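Local coordinates for coiled-coil and C2 domain-containing protein 1-like (Drosophila melanogaster, PDB 6EI6), which binds phosphatidylinositol monophosphates and supports the ESCRT-III core component shrub in endosomal protein sorting, probably by preventing its inappropriate polymerisation, at residues A[44-47]-A[48-51]; A[105-108]-A[109-112]. One frame throughout, in Å; residues are numbered along the deposited sequence.

Interaction 1 (A[44-47]-A[48-51])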
# COMPACT_ATOMS: atom_id res chain seq x y z
N GLU A 44 13.34 -15.69 9.35
CA GLU A 44 12.37 -14.59 9.44
C GLU A 44 13.02 -13.25 9.11
O GLU A 44 12.45 -12.44 8.36
CB GLU A 44 11.78 -14.54 10.85
CG GLU A 44 10.86 -15.69 11.12
CD GLU A 44 9.47 -15.42 10.57
OE1 GLU A 44 9.05 -14.23 10.52
OE2 GLU A 44 8.81 -16.41 10.14
N GLN A 45 14.19 -12.99 9.71
CA GLN A 45 14.86 -11.72 9.48
C GLN A 45 15.16 -11.52 8.01
O GLN A 45 14.94 -10.43 7.46
CB GLN A 45 16.13 -11.64 10.31
CG GLN A 45 16.93 -10.35 10.04
CD GLN A 45 16.29 -9.15 10.71
OE1 GLN A 45 15.64 -9.29 11.73
NE2 GLN A 45 16.47 -7.96 10.13
N LEU A 46 15.66 -12.57 7.34
CA LEU A 46 16.00 -12.46 5.93
C LEU A 46 14.75 -12.30 5.08
O LEU A 46 14.73 -11.49 4.15
CB LEU A 46 16.81 -13.70 5.49
CG LEU A 46 18.24 -13.81 6.05
CD1 LEU A 46 18.83 -15.23 5.85
CD2 LEU A 46 19.15 -12.74 5.44
N ALA A 47 13.68 -13.04 5.41
CA ALA A 47 12.41 -12.86 4.72
C ALA A 47 11.88 -11.43 4.87
O ALA A 47 11.38 -10.85 3.89
CB ALA A 47 11.36 -13.88 5.22
N LYS A 48 12.01 -10.83 6.07
CA LYS A 48 11.60 -9.43 6.22
C LYS A 48 12.47 -8.51 5.38
O LYS A 48 11.97 -7.53 4.81
CB LYS A 48 11.68 -8.98 7.68
CG LYS A 48 10.54 -9.41 8.56
CD LYS A 48 10.76 -8.93 10.00
CE LYS A 48 9.74 -9.55 10.94
NZ LYS A 48 9.63 -11.04 10.73
N GLN A 49 13.76 -8.80 5.31
CA GLN A 49 14.66 -7.99 4.49
C GLN A 49 14.29 -8.12 3.02
O GLN A 49 14.27 -7.12 2.28
CB GLN A 49 16.11 -8.42 4.73
CG GLN A 49 16.70 -7.90 6.04
CD GLN A 49 18.09 -8.49 6.40
OE1 GLN A 49 18.46 -8.48 7.58
NE2 GLN A 49 18.83 -9.02 5.41
N LEU A 50 14.04 -9.36 2.57
CA LEU A 50 13.57 -9.58 1.20
C LEU A 50 12.34 -8.73 0.89
O LEU A 50 12.30 -8.02 -0.12
CB LEU A 50 13.25 -11.06 1.01
CG LEU A 50 12.97 -11.45 -0.42
CD1 LEU A 50 14.16 -11.07 -1.28
CD2 LEU A 50 12.65 -12.95 -0.46
N MET A 51 11.33 -8.78 1.77
CA MET A 51 10.13 -7.97 1.58
C MET A 51 10.47 -6.50 1.40
O MET A 51 9.88 -5.83 0.54
CB MET A 51 9.18 -8.14 2.76
CG MET A 51 7.81 -7.50 2.52
SD MET A 51 6.87 -8.39 1.23
CE MET A 51 6.62 -9.95 2.05
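A bend at chi2 (75°) turns the amide of Q45 along the helix toward Q49, whose chain, with CG beside the backbone N, runs extended beyond CG; the two amides therefore meet one turn apart on the alpha helix 34-62. This is an i to i+4 side-chain bridge on the flank of the helical hairpin that 34-62 forms with helix 66-91. Q45 NE2 gives a hydrogen to Q49 OE1 at 3.3 Å. The bond takes a lone pair of OE1 in its carbonyl plane, although the amide planes are turned 67° against each other. OE1 is gripped twice, since the backbone N of L266, in strand 265-268, also donates to it. With an alanine here instead of Q49, L266 N and the Q45 amide are likely to lose their shared acceptor, and the tie between helix and strand to weaken. L46 CD2 lies 3.7 Å from Q49 NE2, a van der Waals contact between methyl and amide nitrogen, and the buried L46 side chain packs on L83 and V86 of helix 66-91. Along the backbone the usual helical ladder continues, with L50 N to L46 O at 2.7 Å and M51 N to A47 O at 3.0 Å. On another flank E44 and K48 repeat the four-residue spacing with charges. K48 stays extended as far as CE and turns at chi4 (48°), which folds its ammonium back toward the carboxylate; the salt bridge closes with K48 NZ 3.2 Å from E44 OE1.

Interaction 2 (A[105-108]-A[109-112])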
# COMPACT_ATOMS: atom_id res chain seq x y z
N SER A 105 21.38 1.44 3.15
CA SER A 105 20.68 2.72 3.02
C SER A 105 19.43 2.48 2.19
O SER A 105 19.49 2.32 0.97
CB SER A 105 21.59 3.75 2.37
OG SER A 105 22.93 3.62 2.84
N PHE A 106 18.29 2.37 2.85
CA PHE A 106 17.03 2.66 2.20
C PHE A 106 16.73 4.11 2.53
O PHE A 106 17.18 4.62 3.56
CB PHE A 106 15.89 1.77 2.70
CG PHE A 106 16.05 0.31 2.34
CD1 PHE A 106 17.21 -0.39 2.68
CD2 PHE A 106 15.04 -0.37 1.67
CE1 PHE A 106 17.35 -1.73 2.35
CE2 PHE A 106 15.18 -1.73 1.34
CZ PHE A 106 16.34 -2.40 1.68
N ASN A 107 16.02 4.78 1.65
CA ASN A 107 15.79 6.17 2.02
C ASN A 107 14.34 6.34 2.41
O ASN A 107 13.62 7.14 1.79
CB ASN A 107 16.20 7.11 0.90
CG ASN A 107 16.36 8.53 1.36
OD1 ASN A 107 16.38 8.81 2.56
ND2 ASN A 107 16.46 9.44 0.42
N ILE A 108 13.90 5.59 3.42
CA ILE A 108 12.46 5.38 3.64
C ILE A 108 11.76 6.70 3.93
O ILE A 108 10.62 6.92 3.49
CB ILE A 108 12.23 4.35 4.76
CG1 ILE A 108 12.81 3.00 4.36
CG2 ILE A 108 10.73 4.21 5.08
CD1 ILE A 108 13.37 2.23 5.52
N VAL A 109 12.43 7.60 4.65
CA VAL A 109 11.82 8.87 5.05
C VAL A 109 11.56 9.81 3.87
O VAL A 109 10.83 10.79 4.02
CB VAL A 109 12.72 9.45 6.17
CG1 VAL A 109 12.68 10.97 6.26
CG2 VAL A 109 12.31 8.85 7.53
N HIS A 110 12.07 9.49 2.66
CA HIS A 110 12.07 10.41 1.53
C HIS A 110 11.50 9.81 0.24
O HIS A 110 11.90 10.21 -0.85
CB HIS A 110 13.48 10.93 1.24
CG HIS A 110 14.01 11.89 2.26
ND1 HIS A 110 13.25 12.35 3.32
CD2 HIS A 110 15.23 12.47 2.40
CE1 HIS A 110 13.97 13.18 4.05
NE2 HIS A 110 15.17 13.26 3.51
N CYS A 111 10.59 8.83 0.31
CA CYS A 111 9.89 8.41 -0.91
C CYS A 111 8.55 9.12 -0.93
O CYS A 111 7.92 9.28 0.11
CB CYS A 111 9.73 6.89 -1.00
SG CYS A 111 8.90 5.97 0.32
N ASN A 112 8.14 9.62 -2.09
CA ASN A 112 7.08 10.63 -2.12
C ASN A 112 7.48 11.85 -1.28
O ASN A 112 6.87 12.16 -0.24
CB ASN A 112 5.73 10.07 -1.64
CG ASN A 112 5.34 8.79 -2.34
OD1 ASN A 112 5.76 8.54 -3.46
ND2 ASN A 112 4.51 7.98 -1.68
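N107, I108 and V109 carry this contact, a type I beta turn, effectively a single 3-10 turn, closed by H110 in the loop that leaves strand 99-102 and leads into the C2 sandwich at strand 119-128. I108 and V109 occupy the two corners with helical backbone angles, and the chain reverses so that H110 N donates to N107 O at 2.9 Å. That hydrogen bond is fairly straight at nitrogen, but its donor stands above the carbonyl plane, not on a lone pair, consistent with the tight curl of the turn. The N107 side chain follows its own carbonyl round: with CG anti to the backbone N and beside the carbonyl carbon (chi1 -163°), the amide lies against CB, at the start of the H110 side chain. ND2 comes within 3.4 Å of H110 CB and sits obliquely to the imidazole, 3.8 Å from H110 CD2. The amide and ring planes are 67° apart, so the pair packs by van der Waals contact without stacking flat. I108, the buried member, directs its CB away from 109-112, and its side chain packs on P252 and T255. V109 meets T255 and E259, so both corners pack against helix 255-263. After the turn the chain moves on through C111, whose SG is 3.7 Å from I108 O and whose side chain also rests on H59 and C224. The H110 ring turns back on the preceding residue, H110 ND1 donating to V109 O at 3.0 Å, side-on and from well above the plane of that carbonyl.

In the fold
From the N terminus of this C-terminal piece of the protein, interaction 1 comes first, within helix 34-62 of the helical hairpin; interaction 2 follows later, in the loop between strands 99-102 and 119-128. Each closes only a local turn, and they lie in series, neither nested nor crossed. Their centres are 18 Å apart and their nearest atoms about 5 Å, without touching. The C-terminal strand 265-268 joins them indirectly: W265 meets Q49 of interaction 1 and the ring of F106 in 105-108. F106 also packs on M52 and T56, just beyond interaction 1. Further along, N112 bonds V249 and E225 of one C2 sheet.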